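Local coordinates for protein glia-derived nexin (Homo sapiens, PDB 4DY0) that inhibits thrombin, trypsin and urokinase as a heparin-binding serpin and promotes neurite extension by blocking thrombin, at residues 7-10 and 11-15; 35-38 and 39-43. All coordinates share one frame; numbering follows the deposited sequence.

In the fold
Contact 1 (7-10 with 11-15) lies in the early turns of helix 5-26 in the serpin fold, and contact 2 (35-38 with 39-43) is the capped first turns of helix 36-47. Their centres lie about 10 Å apart. Contact 2 is the deeper, about 7 Å from the centre of the chain against about 13 Å, with nearly all its touching residues buried; half of those in contact 1 are partly exposed. The two helices meet where Glu9 OE1 lies 2.7 Å from His37 ND1, a probable hydrogen bond, and where Gly12 packs on Ala40. Carboxylate and amide groups mark contact 1, whereas a serine cap, a histidine and aliphatic side chains mark contact 2.

Contact 1 of 2, residues 7-10 and 11-15; sequences SLEE and LGSNT
In helix 5-26 of the serpin fold, Glu9 and Ser13 join one turn to the next through their backbones and their side chains. Ser13 N donates to Glu9 O at 2.8 Å. The four-residue spacing also puts both side chains on one face of the helix, and Ser13 OG donates to Glu9 OE1 at 3.1 Å. The hydroxyl reaches the anti side of that oxygen, 26° out of the carboxylate plane. With CG opposite the backbone N, a bend at chi2 (50°) swings the Glu9 carboxylate forward along the helix, toward Ser13. OE1 also accepts from His37 ND1 of helix 36-47, and two donors on one oxygen should restrict rotation of the carboxylate. Ser13 OG is in turn bonded to Val370 N of strand 369-376, so this face of the helix is tied to two other elements of the serpin core.

Glu10 and Asn14 follow on the partly exposed side. Asn14 N donates to Glu10 O at 2.9 Å, and the two side chains run alongside each other in the same direction, with Glu10 CG 4.0 Å from Asn14 ND2. Their carboxylate and amide planes are 52° apart, so the groups are not stacked. Asn14 ND2 is hydrogen-bonded to Thr255 OG1, at the start of helix 255-262, against which Glu10 also rests. At the N-terminal end of these turns, Leu11 N bonds to Ser7 O, and Leu11 CG sits 3.5 Å from that same oxygen.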
loop_
_atom_site.group_PDB
_atom_site.type_symbol
_atom_site.label_atom_id
_atom_site.label_comp_id
_atom_site.label_asym_id
_atom_site.label_seq_id
_atom_site.Cartn_x
_atom_site.Cartn_y
_atom_site.Cartn_z
ATOM N N SER A 7 9.034 -9.685 13.153
ATOM C CA SER A 7 7.712 -9.938 13.721
ATOM C C SER A 7 6.883 -8.665 13.819
ATOM O O SER A 7 5.681 -8.670 13.547
ATOM C CB SER A 7 7.831 -10.586 15.100
ATOM O OG SER A 7 7.883 -11.995 14.989
ATOM N N LEU A 8 7.530 -7.575 14.211
ATOM C CA LEU A 8 6.848 -6.301 14.359
ATOM C C LEU A 8 6.295 -5.836 13.020
ATOM O O LEU A 8 5.161 -5.367 12.937
ATOM C CB LEU A 8 7.797 -5.249 14.924
ATOM C CG LEU A 8 7.127 -3.958 15.383
ATOM C CD1 LEU A 8 6.041 -4.285 16.396
ATOM C CD2 LEU A 8 8.160 -3.015 15.976
ATOM N N GLU A 9 7.101 -5.964 11.973
ATOM C CA GLU A 9 6.677 -5.568 10.639
ATOM C C GLU A 9 5.546 -6.463 10.164
ATOM O O GLU A 9 4.608 -6.005 9.508
ATOM C CB GLU A 9 7.845 -5.640 9.659
ATOM C CG GLU A 9 7.484 -5.215 8.250
ATOM C CD GLU A 9 6.756 -3.880 8.211
ATOM O OE1 GLU A 9 5.919 -3.689 7.301
ATOM O OE2 GLU A 9 7.014 -3.028 9.090
ATOM N N GLU A 10 5.637 -7.744 10.508
ATOM C CA GLU A 10 4.622 -8.714 10.129
ATOM C C GLU A 10 3.251 -8.320 10.674
ATOM O O GLU A 10 2.248 -8.396 9.966
ATOM C CB GLU A 10 5.011 -10.102 10.625
ATOM C CG GLU A 10 4.739 -11.201 9.624
ATOM C CD GLU A 10 5.611 -12.418 9.852
ATOM O OE1 GLU A 10 6.407 -12.757 8.947
ATOM O OE2 GLU A 10 5.505 -13.027 10.937
ATOM N N LEU A 11 3.211 -7.900 11.935
ATOM C CA LEU A 11 1.960 -7.467 12.545
ATOM C C LEU A 11 1.360 -6.306 11.761
ATOM O O LEU A 11 0.163 -6.293 11.460
ATOM C CB LEU A 11 2.183 -7.057 14.004
ATOM C CG LEU A 11 2.486 -8.195 14.984
ATOM C CD1 LEU A 11 2.958 -7.648 16.323
ATOM C CD2 LEU A 11 1.263 -9.079 15.164
ATOM N N GLY A 12 2.201 -5.332 11.429
ATOM C CA GLY A 12 1.756 -4.142 10.719
ATOM C C GLY A 12 1.298 -4.434 9.303
ATOM O O GLY A 12 0.251 -3.950 8.866
ATOM N N SER A 13 2.087 -5.224 8.579
ATOM C CA SER A 13 1.751 -5.570 7.205
ATOM C C SER A 13 0.462 -6.378 7.134
ATOM O O SER A 13 -0.357 -6.168 6.244
ATOM C CB SER A 13 2.900 -6.322 6.527
ATOM O OG SER A 13 3.754 -5.418 5.846
ATOM N N ASN A 14 0.281 -7.295 8.078
ATOM C CA ASN A 14 -0.943 -8.086 8.110
ATOM C C ASN A 14 -2.172 -7.239 8.403
ATOM O O ASN A 14 -3.228 -7.459 7.813
ATOM C CB ASN A 14 -0.831 -9.260 9.084
ATOM C CG ASN A 14 -0.246 -10.497 8.432
ATOM O OD1 ASN A 14 -0.668 -10.899 7.345
ATOM N ND2 ASN A 14 0.731 -11.105 9.090
ATOM N N THR A 15 -2.034 -6.270 9.304
ATOM C CA THR A 15 -3.112 -5.322 9.549
ATOM C C THR A 15 -3.463 -4.646 8.231
ATOM O O THR A 15 -4.629 -4.569 7.847
ATOM C CB THR A 15 -2.723 -4.253 10.590
ATOM O OG1 THR A 15 -2.618 -4.861 11.879
ATOM C CG2 THR A 15 -3.775 -3.157 10.659
#

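Contact 2 of 2, residues 35-38 and 39-43; sequences SPHG and IASVL
The hydroxyl of Ser41, one turn on along helix 36-47, approaches the His37 ring obliquely. From CB, chi1 of 176° sends CG to the side opposite the backbone N, and leads to an imidazole whose CD2 is 3.6 Å from Ser41 OG. NE2 comes to 3.4 Å from the same hydroxyl, but the angle is too poor for a hydrogen bond; NE2 pairs instead with Asn77 OD1 of helix 70-81. With Glu9 at ND1, the imidazole is held at both nitrogens and its rotation is probably fixed. Ser41 OG lies 3.2 Å from His37 O, a possible bond, since its proton has another acceptor within reach. Ser41 N donates to His37 O at 2.9 Å.

Ser35 caps the first turn of the helix. Its OG accepts from Gly38 N at 3.2 Å and is also bonded to Leu371 O of strand 369-376, while Ile39 N donates to Ser35 O at 3.0 Å. A serine one residue ahead of the helix, accepting from the amide three positions on, is the classical N-cap, here opening a helix whose first turns pack against strands 369-376 and 319-328 and helix 5-26, probably in the serpin shutter region.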
loop_
_atom_site.group_PDB
_atom_site.type_symbol
_atom_site.label_atom_id
_atom_site.label_comp_id
_atom_site.label_asym_id
_atom_site.label_seq_id
_atom_site.Cartn_x
_atom_site.Cartn_y
_atom_site.Cartn_z
ATOM N N SER A 35 -1.227 0.423 0.323
ATOM C CA SER A 35 0.078 0.183 0.922
ATOM C C SER A 35 -0.111 -0.360 2.328
ATOM O O SER A 35 -0.351 0.403 3.259
ATOM C CB SER A 35 0.907 1.459 0.968
ATOM O OG SER A 35 2.114 1.222 1.666
ATOM N N PRO A 36 -0.031 -1.690 2.486
ATOM C CA PRO A 36 -0.275 -2.288 3.798
ATOM C C PRO A 36 0.620 -1.699 4.882
ATOM O O PRO A 36 0.160 -1.444 5.997
ATOM C CB PRO A 36 0.052 -3.766 3.571
ATOM C CG PRO A 36 -0.262 -3.986 2.117
ATOM C CD PRO A 36 0.174 -2.706 1.439
ATOM N N HIS A 37 1.890 -1.485 4.561
ATOM C CA HIS A 37 2.810 -0.915 5.535
ATOM C C HIS A 37 2.447 0.529 5.864
ATOM O O HIS A 37 2.574 0.967 7.010
ATOM C CB HIS A 37 4.248 -0.976 5.038
ATOM C CG HIS A 37 5.220 -0.318 5.962
ATOM N ND1 HIS A 37 5.790 -0.977 7.030
ATOM C CD2 HIS A 37 5.701 0.947 5.999
ATOM C CE1 HIS A 37 6.592 -0.148 7.675
ATOM N NE2 HIS A 37 6.556 1.024 7.069
ATOM N N GLY A 38 2.009 1.270 4.849
ATOM C CA GLY A 38 1.579 2.651 5.042
ATOM C C GLY A 38 0.401 2.720 5.996
ATOM O O GLY A 38 0.252 3.678 6.756
ATOM N N ILE A 39 -0.445 1.699 5.951
ATOM C CA ILE A 39 -1.575 1.619 6.859
ATOM C C ILE A 39 -1.060 1.457 8.286
ATOM O O ILE A 39 -1.523 2.129 9.207
ATOM C CB ILE A 39 -2.521 0.464 6.469
ATOM C CG1 ILE A 39 -3.219 0.793 5.145
ATOM C CG2 ILE A 39 -3.540 0.209 7.561
ATOM C CD1 ILE A 39 -4.293 -0.198 4.744
ATOM N N ALA A 40 -0.082 0.574 8.459
ATOM C CA ALA A 40 0.547 0.368 9.761
ATOM C C ALA A 40 1.132 1.670 10.313
ATOM O O ALA A 40 0.905 2.024 11.469
ATOM C CB ALA A 40 1.627 -0.703 9.662
ATOM N N SER A 41 1.884 2.384 9.485
ATOM C CA SER A 41 2.464 3.656 9.903
ATOM C C SER A 41 1.397 4.675 10.298
ATOM O O SER A 41 1.505 5.348 11.327
ATOM C CB SER A 41 3.350 4.221 8.793
ATOM O OG SER A 41 4.327 3.266 8.409
ATOM N N VAL A 42 0.388 4.818 9.386
ATOM C CA VAL A 42 -0.710 5.736 9.662
ATOM C C VAL A 42 -1.366 5.467 11.022
ATOM O O VAL A 42 -1.734 6.399 11.735
ATOM C CB VAL A 42 -1.754 5.693 8.534
ATOM C CG1 VAL A 42 -3.107 6.151 9.033
ATOM C CG2 VAL A 42 -1.278 6.542 7.359
ATOM N N LEU A 43 -1.532 4.161 11.474
ATOM C CA LEU A 43 -2.108 3.819 12.768
ATOM C C LEU A 43 -1.141 4.189 13.896
ATOM O O LEU A 43 -1.560 4.644 14.958
ATOM C CB LEU A 43 -2.488 2.336 12.831
ATOM C CG LEU A 43 -3.640 1.852 11.929
ATOM C CD1 LEU A 43 -3.816 0.336 12.016
ATOM C CD2 LEU A 43 -4.955 2.556 12.265
#